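Local coordinates for nitrate regulatory protein (Klebsiella oxytoca, PDB 4AKK), which binds the nasF operon leader RNA in response to nitrate or nitrite and brings about transcription antitermination, so that the nasFEDCBA operon is expressed, at residues S67-M72 and E104-F109; I82-G87 and R146-A151; L257-L262 and C284-R289. All blocks are in the same frame, centred on the assembly; numbering follows the deposited sequence.

How the interactions relate
All three contacts lie in the NIT nitrate-sensing region; interactions 1 and 3 join helices, while interaction 2 joins a helix end to the loop after helix 138-147. Interactions 1 and 2 both use helix 56-85, with centres about 24 Å apart. Interaction 1 sits mid-helix and is partly buried, a mainly apolar seam against helix 92-117 that includes one glutamine. Interaction 2 lies at the surface, where glycine backbone, a guanidinium group and a water are added to a leucine and a tryptophan. Interaction 3 ties helix 257-267 to helix 277-312; its nearest atoms are about 7 Å from those of each of the others. It is again partly buried, but its single isoleucine packs against small and polar side chains.

Interaction 1 of 3, residues S67-M72 and E104-F109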
loop_
_atom_site.group_PDB
_atom_site.type_symbol
_atom_site.label_atom_id
_atom_site.label_comp_id
_atom_site.label_asym_id
_atom_site.label_seq_id
_atom_site.Cartn_x
_atom_site.Cartn_y
_atom_site.Cartn_z
ATOM N N SER A 67 10.631 19.958 7.082
ATOM C CA SER A 67 11.713 19.803 6.127
ATOM C C SER A 67 12.989 20.511 6.571
ATOM O O SER A 67 14.087 19.962 6.454
ATOM C CB SER A 67 11.293 20.343 4.768
ATOM O OG SER A 67 12.381 20.304 3.863
ATOM N N ALA A 68 12.841 21.736 7.065
ATOM C CA ALA A 68 13.995 22.537 7.461
ATOM C C ALA A 68 14.656 21.970 8.710
ATOM O O ALA A 68 15.882 21.900 8.798
ATOM C CB ALA A 68 13.586 23.991 7.691
ATOM N N LEU A 69 13.838 21.583 9.682
ATOM C CA LEU A 69 14.351 20.978 10.904
ATOM C C LEU A 69 15.097 19.676 10.587
ATOM O O LEU A 69 16.175 19.429 11.105
ATOM C CB LEU A 69 13.210 20.713 11.887
ATOM C CG LEU A 69 13.570 20.015 13.202
ATOM C CD1 LEU A 69 14.610 20.809 13.969
ATOM C CD2 LEU A 69 12.330 19.791 14.054
ATOM N N VAL A 70 14.514 18.859 9.720
ATOM C CA VAL A 70 15.122 17.594 9.338
ATOM C C VAL A 70 16.462 17.869 8.678
ATOM O O VAL A 70 17.437 17.170 8.922
ATOM C CB VAL A 70 14.192 16.772 8.402
ATOM C CG1 VAL A 70 14.981 15.711 7.624
ATOM C CG2 VAL A 70 13.061 16.136 9.211
ATOM N N HIS A 71 16.516 18.910 7.855
ATOM C CA HIS A 71 17.752 19.232 7.161
ATOM C C HIS A 71 18.873 19.624 8.136
ATOM O O HIS A 71 20.006 19.135 8.034
ATOM C CB HIS A 71 17.540 20.323 6.099
ATOM C CG HIS A 71 18.796 20.681 5.368
ATOM N ND1 HIS A 71 19.329 19.890 4.372
ATOM C CD2 HIS A 71 19.647 21.727 5.514
ATOM C CE1 HIS A 71 20.447 20.437 3.927
ATOM N NE2 HIS A 71 20.663 21.553 4.604
ATOM N N MET A 72 18.554 20.501 9.082
ATOM C CA MET A 72 19.525 20.893 10.095
ATOM C C MET A 72 19.971 19.689 10.936
ATOM O O MET A 72 21.148 19.559 11.269
ATOM C CB MET A 72 18.966 21.998 11.003
ATOM C CG MET A 72 18.672 23.352 10.312
ATOM S SD MET A 72 19.735 23.959 8.952
ATOM C CE MET A 72 21.380 23.387 9.337
ATOM N N GLU A 104 17.308 26.815 16.455
ATOM C CA GLU A 104 16.591 27.863 15.740
ATOM C C GLU A 104 15.389 27.309 14.974
ATOM O O GLU A 104 14.304 27.898 15.000
ATOM C CB GLU A 104 17.548 28.583 14.791
ATOM C CG GLU A 104 16.891 29.356 13.657
ATOM C CD GLU A 104 17.917 30.070 12.793
ATOM O OE1 GLU A 104 18.974 30.452 13.338
ATOM O OE2 GLU A 104 17.673 30.243 11.578
ATOM N N GLN A 105 15.572 26.178 14.297
ATOM C CA GLN A 105 14.458 25.567 13.574
ATOM C C GLN A 105 13.424 24.920 14.505
ATOM O O GLN A 105 12.238 24.886 14.190
ATOM C CB GLN A 105 14.955 24.551 12.538
ATOM C CG GLN A 105 15.809 25.161 11.436
ATOM C CD GLN A 105 15.108 26.297 10.707
ATOM O OE1 GLN A 105 13.877 26.377 10.688
ATOM N NE2 GLN A 105 15.893 27.184 10.103
ATOM N N LEU A 106 13.871 24.399 15.642
ATOM C CA LEU A 106 12.956 23.796 16.609
ATOM C C LEU A 106 11.902 24.803 17.046
ATOM O O LEU A 106 10.713 24.489 17.153
ATOM C CB LEU A 106 13.723 23.297 17.833
ATOM C CG LEU A 106 14.201 21.845 17.806
ATOM C CD1 LEU A 106 15.058 21.529 19.042
ATOM C CD2 LEU A 106 13.017 20.892 17.691
ATOM N N THR A 107 12.363 26.015 17.326
ATOM C CA THR A 107 11.485 27.120 17.667
ATOM C C THR A 107 10.435 27.346 16.589
ATOM O O THR A 107 9.249 27.455 16.885
ATOM C CB THR A 107 12.302 28.410 17.833
ATOM O OG1 THR A 107 13.287 28.206 18.849
ATOM C CG2 THR A 107 11.400 29.586 18.210
ATOM N N ARG A 108 10.880 27.430 15.339
ATOM C CA ARG A 108 9.967 27.622 14.223
ATOM C C ARG A 108 9.019 26.426 14.067
ATOM O O ARG A 108 7.845 26.598 13.743
ATOM C CB ARG A 108 10.745 27.828 12.929
ATOM C CG ARG A 108 11.534 29.146 12.849
ATOM C CD ARG A 108 12.515 29.103 11.679
ATOM N NE ARG A 108 12.981 30.424 11.269
ATOM C CZ ARG A 108 12.453 31.120 10.263
ATOM N NH1 ARG A 108 11.437 30.620 9.566
ATOM N NH2 ARG A 108 12.938 32.317 9.953
ATOM N N PHE A 109 9.536 25.221 14.292
ATOM C CA PHE A 109 8.735 23.996 14.205
ATOM C C PHE A 109 7.637 23.992 15.261
ATOM O O PHE A 109 6.473 23.689 14.968
ATOM C CB PHE A 109 9.629 22.762 14.373
ATOM C CG PHE A 109 8.871 21.467 14.581
ATOM C CD1 PHE A 109 8.167 20.874 13.534
ATOM C CD2 PHE A 109 8.887 20.830 15.812
ATOM C CE1 PHE A 109 7.481 19.677 13.718
ATOM C CE2 PHE A 109 8.196 19.628 16.012
ATOM C CZ PHE A 109 7.496 19.051 14.963
#
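The backbone N of Phe109 donates to the carbonyl O of Gln105 over 2.7 Å, and this one turn of helix 92-117 brings both side chains to the face that meets Leu69. The two helices, 56-85 and 92-117, are consecutive in the chain and form an antiparallel helical hairpin of the NIT domain. Over these short segments their axes approach to 9.0 Å, with 158° between their N-to-C directions. Leu69 carries the contact on its side. With CG anti to the backbone N (chi1 177°), the isobutyl group swings across to the other helix, where both methyls meet Leu106. Leu69 CD1 rests 4.0 Å from Gln105 CB and beside Leu106 CG. Leu69 CD2 lies over one face of the Phe109 ring, 4.2 Å from the centroid and 26° off the ring normal, a CH-pi contact. The same Leu69 CD2 is 3.9 Å from Leu106 CD2. A forked side chain suits this position because one branch can lie on the glutamine CB and the other over the phenylalanine ring, with Leu106 against both. Leu166 of helix 152-167 touches both Leu69 and Phe109, making this end of the seam a three-helix junction. Toward the other end the packing turns more polar. A bend at the second torsion of Gln105 turns its amide over the small Ala68 and leaves Gln105 CG 3.6 Å from Met72 CG. Met72 also touches Leu101 and Val102, farther toward the start of the same partner helix. The amide makes only van der Waals contact with the alanine, Gln105 OE1 lying 3.8 Å from Ala68 CB.

Interaction 2 of 3, residues I82-G87 and R146-A151; sequences IWLCSG and RDREIA
Trp83, Leu84 and Gly87, at the C-terminal end of helix 56-85, meet Arg146, Arg148 and Ile150, at and beyond the end of helix 138-147. Both helices close with a Schellman motif, Gly87 (phi 60°) and Arg148 (phi 54°) being the residues of positive phi. The apolar contact is made by Leu84, whose CD1 is 4.2 Å from Ile150 CG2. Its other methyl packs on backbone, Leu84 CD2 lying 3.7 Å from Ile150 O and beside Arg148 CA. Ala152 and Ala155 of helix 152-167 also touch this leucine. The aromatic contacts are those of Trp83. Its NE1 is hydrogen-bonded to Val145 O, which is consistent with the indole edge facing the end of helix 138-147, with Trp83 CZ2 3.6 Å from Arg146 O, an atom in the ring plane. Arg148 CG comes obliquely within 3.5 Å of Trp83 NE1, and beyond it the guanidinium plane stands 89° to the indole. The polar contacts lie on the Arg148 side. The arginine bends at its third torsion, laying the guanidinium against the slim glycine backbone, with Gly87 O over its centre, 3.3 Å from Arg148 CZ. One water bridges the segments, donating to Leu84 O at 2.6 Å and accepting from Arg148 NH2 at 3.1 Å. Within the helix end, Ser86 OG donates to Ile82 O at 2.8 Å, from the face of that carbonyl opposite to Ser86 N.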
loop_
_atom_site.group_PDB
_atom_site.type_symbol
_atom_site.label_atom_id
_atom_site.label_comp_id
_atom_site.label_asym_id
_atom_site.label_seq_id
_atom_site.Cartn_x
_atom_site.Cartn_y
_atom_site.Cartn_z
ATOM N N ILE A 82 31.683 12.991 12.111
ATOM C CA ILE A 82 33.091 13.249 11.792
ATOM C C ILE A 82 33.872 13.578 13.064
ATOM O O ILE A 82 34.988 13.114 13.264
ATOM C CB ILE A 82 33.268 14.385 10.751
ATOM C CG1 ILE A 82 32.535 14.055 9.449
ATOM C CG2 ILE A 82 34.743 14.589 10.438
ATOM C CD1 ILE A 82 33.179 12.917 8.666
ATOM N N TRP A 83 33.266 14.384 13.922
ATOM C CA TRP A 83 33.790 14.607 15.256
ATOM C C TRP A 83 34.120 13.287 15.952
ATOM O O TRP A 83 35.235 13.108 16.441
ATOM C CB TRP A 83 32.782 15.422 16.064
ATOM C CG TRP A 83 33.073 15.500 17.504
ATOM C CD1 TRP A 83 32.400 14.871 18.507
ATOM C CD2 TRP A 83 34.119 16.250 18.129
ATOM N NE1 TRP A 83 32.960 15.181 19.719
ATOM C CE2 TRP A 83 34.017 16.027 19.519
ATOM C CE3 TRP A 83 35.131 17.088 17.653
ATOM C CZ2 TRP A 83 34.891 16.615 20.441
ATOM C CZ3 TRP A 83 36.001 17.670 18.570
ATOM C CH2 TRP A 83 35.874 17.427 19.949
ATOM N N LEU A 84 33.164 12.350 15.986
ATOM C CA LEU A 84 33.387 11.082 16.690
ATOM C C LEU A 84 34.401 10.157 15.993
ATOM O O LEU A 84 35.313 9.644 16.638
ATOM C CB LEU A 84 32.061 10.353 16.965
ATOM C CG LEU A 84 31.076 11.055 17.915
ATOM C CD1 LEU A 84 29.673 10.450 17.815
ATOM C CD2 LEU A 84 31.572 11.056 19.374
ATOM N N CYS A 85 34.257 9.967 14.683
ATOM C CA CYS A 85 35.168 9.109 13.913
ATOM C C CYS A 85 36.603 9.641 13.843
ATOM O O CYS A 85 37.541 8.877 13.602
ATOM C CB CYS A 85 34.667 8.939 12.473
ATOM S SG CYS A 85 33.130 7.995 12.244
ATOM N N SER A 86 36.770 10.950 14.018
ATOM C CA SER A 86 38.106 11.555 14.015
ATOM C C SER A 86 38.667 11.678 15.429
ATOM O O SER A 86 39.686 12.332 15.650
ATOM C CB SER A 86 38.080 12.935 13.355
ATOM O OG SER A 86 37.538 13.888 14.252
ATOM N N GLY A 87 37.989 11.057 16.388
ATOM C CA GLY A 87 38.436 11.087 17.769
ATOM C C GLY A 87 38.534 12.478 18.363
ATOM O O GLY A 87 39.464 12.772 19.115
ATOM N N ARG A 146 29.766 15.495 22.508
ATOM C CA ARG A 146 30.912 16.328 22.910
ATOM C C ARG A 146 31.945 15.542 23.707
ATOM O O ARG A 146 33.134 15.554 23.386
ATOM C CB ARG A 146 30.471 17.522 23.749
ATOM C CG ARG A 146 29.415 18.364 23.095
ATOM C CD ARG A 146 29.266 19.686 23.811
ATOM N NE ARG A 146 27.882 20.136 23.765
ATOM C CZ ARG A 146 27.046 20.047 24.790
ATOM N NH1 ARG A 146 27.468 19.542 25.945
ATOM N NH2 ARG A 146 25.797 20.474 24.662
ATOM N N ASP A 147 31.480 14.863 24.749
ATOM C CA ASP A 147 32.354 14.096 25.628
ATOM C C ASP A 147 32.848 12.834 24.933
ATOM O O ASP A 147 33.656 12.093 25.482
ATOM C CB ASP A 147 31.618 13.729 26.919
ATOM C CG ASP A 147 31.053 14.946 27.628
ATOM O OD1 ASP A 147 31.490 16.062 27.291
ATOM O OD2 ASP A 147 30.183 14.796 28.515
ATOM N N ARG A 148 32.357 12.597 23.721
ATOM C CA ARG A 148 32.712 11.394 22.982
ATOM C C ARG A 148 32.447 10.132 23.814
ATOM O O ARG A 148 33.198 9.150 23.747
ATOM C CB ARG A 148 34.169 11.473 22.521
ATOM C CG ARG A 148 34.506 12.815 21.820
ATOM C CD ARG A 148 35.999 12.969 21.524
ATOM N NE ARG A 148 36.511 11.772 20.879
ATOM C CZ ARG A 148 37.569 11.084 21.289
ATOM N NH1 ARG A 148 38.277 11.491 22.336
ATOM N NH2 ARG A 148 37.931 9.990 20.629
ATOM N N GLU A 149 31.367 10.166 24.596
ATOM C CA GLU A 149 30.957 9.018 25.408
ATOM C C GLU A 149 29.832 8.253 24.720
ATOM O O GLU A 149 28.886 7.788 25.361
ATOM C CB GLU A 149 30.533 9.474 26.805
ATOM C CG GLU A 149 31.707 10.007 27.631
ATOM C CD GLU A 149 31.306 10.459 29.028
ATOM O OE1 GLU A 149 30.120 10.317 29.398
ATOM O OE2 GLU A 149 32.188 10.966 29.755
ATOM N N ILE A 150 29.939 8.143 23.404
ATOM C CA ILE A 150 28.957 7.425 22.602
ATOM C C ILE A 150 29.652 7.076 21.303
ATOM O O ILE A 150 30.556 7.792 20.883
ATOM C CB ILE A 150 27.706 8.284 22.332
ATOM C CG1 ILE A 150 26.634 7.468 21.604
ATOM C CG2 ILE A 150 28.058 9.554 21.533
ATOM C CD1 ILE A 150 25.296 8.213 21.455
ATOM N N ALA A 151 29.275 5.967 20.681
ATOM C CA ALA A 151 29.905 5.586 19.414
ATOM C C ALA A 151 29.231 6.296 18.237
ATOM O O ALA A 151 28.064 6.670 18.316
ATOM C CB ALA A 151 29.860 4.085 19.221
HETATM O O HOH W 1 35.247 9.307 19.244
#

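Interaction 3 of 3, residues L257-L262 and C284-R289; sequences LEIEQL and CAQTQR
The start of helix 257-267 is pinned to the long helix 277-312 by Ile259, which reaches Ala285, Gln286 and Arg289, residues spaced along one turn or so of the longer helix. The short axes pass 9.9 Å apart, their N-to-C directions 130° from each other. Ile259 dominates its side of the contact. A branched isoleucine suits the place, since its branches spread over three residues, with Gln286 touched by more than one of them. Ile259 CG1 sits 3.9 Å from Ala285 CB, the small alanine leaving room for the isoleucine. CG1 is placed anti to the carbonyl carbon (chi1 -67°), and the chain then runs on extended, which puts Ile259 CD1 3.7 Å from Arg289 CD, crossing that side chain at about a right angle. On the other branch, Ile259 CG2 is 3.5 Å from Gln286 NE2. Within the NIT helical bundle this hydrocarbon therefore lies against a polar network that also involves helix 180-212. Arg289 NH1 donates to Gln286 OE1 at 3.0 Å, with an N-H...O angle of 158°, on a lone pair in the amide's carbonyl plane and within the guanidinium plane. NH1 of Arg289 also forms a salt bridge with Glu202, to which Gln286 NE2 is weakly bonded, and its NH2 bonds to Gln230, which together fix the guanidinium in rotation. Glu202 probably offsets the arginine's charge, although Arg263 of the same chain comes near. Toward Ala285, the extended Glu258 lies beside the alanine, and Glu258 OE1 is 3.9 Å from Ala285 CB.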
loop_
_atom_site.group_PDB
_atom_site.type_symbol
_atom_site.label_atom_id
_atom_site.label_comp_id
_atom_site.label_asym_id
_atom_site.label_seq_id
_atom_site.Cartn_x
_atom_site.Cartn_y
_atom_site.Cartn_z
ATOM N N LEU A 257 30.226 10.514 -10.206
ATOM C CA LEU A 257 31.173 9.452 -10.541
ATOM C C LEU A 257 32.021 9.060 -9.317
ATOM O O LEU A 257 32.311 7.876 -9.076
ATOM C CB LEU A 257 32.070 9.920 -11.698
ATOM C CG LEU A 257 32.847 8.872 -12.494
ATOM C CD1 LEU A 257 34.238 8.722 -11.945
ATOM C CD2 LEU A 257 32.118 7.529 -12.490
ATOM N N GLU A 258 32.419 10.056 -8.540
ATOM C CA GLU A 258 33.236 9.780 -7.370
ATOM C C GLU A 258 32.457 8.938 -6.352
ATOM O O GLU A 258 32.955 7.925 -5.878
ATOM C CB GLU A 258 33.745 11.069 -6.726
ATOM C CG GLU A 258 34.769 10.819 -5.632
ATOM C CD GLU A 258 35.350 12.101 -5.061
ATOM O OE1 GLU A 258 34.709 13.161 -5.213
ATOM O OE2 GLU A 258 36.441 12.041 -4.453
ATOM N N ILE A 259 31.234 9.352 -6.032
ATOM C CA ILE A 259 30.378 8.561 -5.142
ATOM C C ILE A 259 30.137 7.153 -5.690
ATOM O O ILE A 259 30.191 6.172 -4.956
ATOM C CB ILE A 259 29.035 9.250 -4.874
ATOM C CG1 ILE A 259 29.271 10.520 -4.049
ATOM C CG2 ILE A 259 28.085 8.283 -4.150
ATOM C CD1 ILE A 259 28.048 11.409 -3.859
ATOM N N GLU A 260 29.883 7.055 -6.987
ATOM C CA GLU A 260 29.661 5.755 -7.591
ATOM C C GLU A 260 30.870 4.833 -7.463
ATOM O O GLU A 260 30.721 3.644 -7.180
ATOM C CB GLU A 260 29.215 5.899 -9.046
ATOM C CG GLU A 260 27.707 6.070 -9.191
ATOM C CD GLU A 260 27.291 6.529 -10.581
ATOM O OE1 GLU A 260 28.166 6.622 -11.471
ATOM O OE2 GLU A 260 26.085 6.800 -10.780
ATOM N N GLN A 261 32.064 5.380 -7.657
ATOM C CA GLN A 261 33.287 4.586 -7.515
ATOM C C GLN A 261 33.510 4.144 -6.079
ATOM O O GLN A 261 33.918 3.008 -5.815
ATOM C CB GLN A 261 34.503 5.386 -7.969
ATOM C CG GLN A 261 34.474 5.782 -9.429
ATOM C CD GLN A 261 35.609 6.742 -9.776
ATOM O OE1 GLN A 261 35.975 7.602 -8.973
ATOM N NE2 GLN A 261 36.167 6.599 -10.973
ATOM N N LEU A 262 33.274 5.062 -5.147
ATOM C CA LEU A 262 33.442 4.740 -3.734
ATOM C C LEU A 262 32.402 3.705 -3.265
ATOM O O LEU A 262 32.688 2.883 -2.407
ATOM C CB LEU A 262 33.405 6.013 -2.881
ATOM C CG LEU A 262 34.633 6.928 -3.071
ATOM C CD1 LEU A 262 34.480 8.275 -2.362
ATOM C CD2 LEU A 262 35.873 6.215 -2.588
ATOM N N CYS A 284 32.619 14.465 2.099
ATOM C CA CYS A 284 32.534 15.751 1.419
ATOM C C CYS A 284 31.761 15.646 0.125
ATOM O O CYS A 284 30.888 16.474 -0.145
ATOM C CB CYS A 284 33.930 16.341 1.179
ATOM S SG CYS A 284 34.727 16.874 2.730
ATOM N N ALA A 285 32.074 14.627 -0.672
ATOM C CA ALA A 285 31.302 14.386 -1.882
ATOM C C ALA A 285 29.816 14.229 -1.557
ATOM O O ALA A 285 28.964 14.788 -2.248
ATOM C CB ALA A 285 31.829 13.163 -2.624
ATOM N N GLN A 286 29.501 13.471 -0.507
ATOM C CA GLN A 286 28.097 13.208 -0.155
ATOM C C GLN A 286 27.437 14.480 0.360
ATOM O O GLN A 286 26.277 14.737 0.096
ATOM C CB GLN A 286 27.994 12.123 0.925
ATOM C CG GLN A 286 28.378 10.740 0.460
ATOM C CD GLN A 286 27.288 10.077 -0.363
ATOM O OE1 GLN A 286 26.241 10.674 -0.631
ATOM N NE2 GLN A 286 27.530 8.833 -0.775
ATOM N N THR A 287 28.186 15.276 1.111
ATOM C CA THR A 287 27.636 16.516 1.636
ATOM C C THR A 287 27.280 17.510 0.517
ATOM O O THR A 287 26.302 18.248 0.630
ATOM C CB THR A 287 28.602 17.163 2.614
ATOM O OG1 THR A 287 28.894 16.230 3.656
ATOM C CG2 THR A 287 28.006 18.448 3.204
ATOM N N GLN A 288 28.063 17.526 -0.558
ATOM C CA GLN A 288 27.757 18.406 -1.693
ATOM C C GLN A 288 26.500 17.906 -2.401
ATOM O O GLN A 288 25.636 18.681 -2.838
ATOM C CB GLN A 288 28.917 18.456 -2.684
ATOM C CG GLN A 288 28.547 19.184 -3.992
ATOM C CD GLN A 288 29.752 19.521 -4.859
ATOM O OE1 GLN A 288 30.158 20.681 -4.949
ATOM N NE2 GLN A 288 30.327 18.509 -5.501
ATOM N N ARG A 289 26.413 16.587 -2.500
ATOM C CA ARG A 289 25.241 15.925 -3.046
ATOM C C ARG A 289 23.979 16.283 -2.271
ATOM O O ARG A 289 22.953 16.574 -2.859
ATOM C CB ARG A 289 25.457 14.418 -3.023
ATOM C CG ARG A 289 24.333 13.612 -3.614
ATOM C CD ARG A 289 24.525 12.161 -3.257
ATOM N NE ARG A 289 23.425 11.317 -3.714
ATOM C CZ ARG A 289 23.143 10.128 -3.192
ATOM N NH1 ARG A 289 23.874 9.663 -2.181
ATOM N NH2 ARG A 289 22.134 9.406 -3.677
#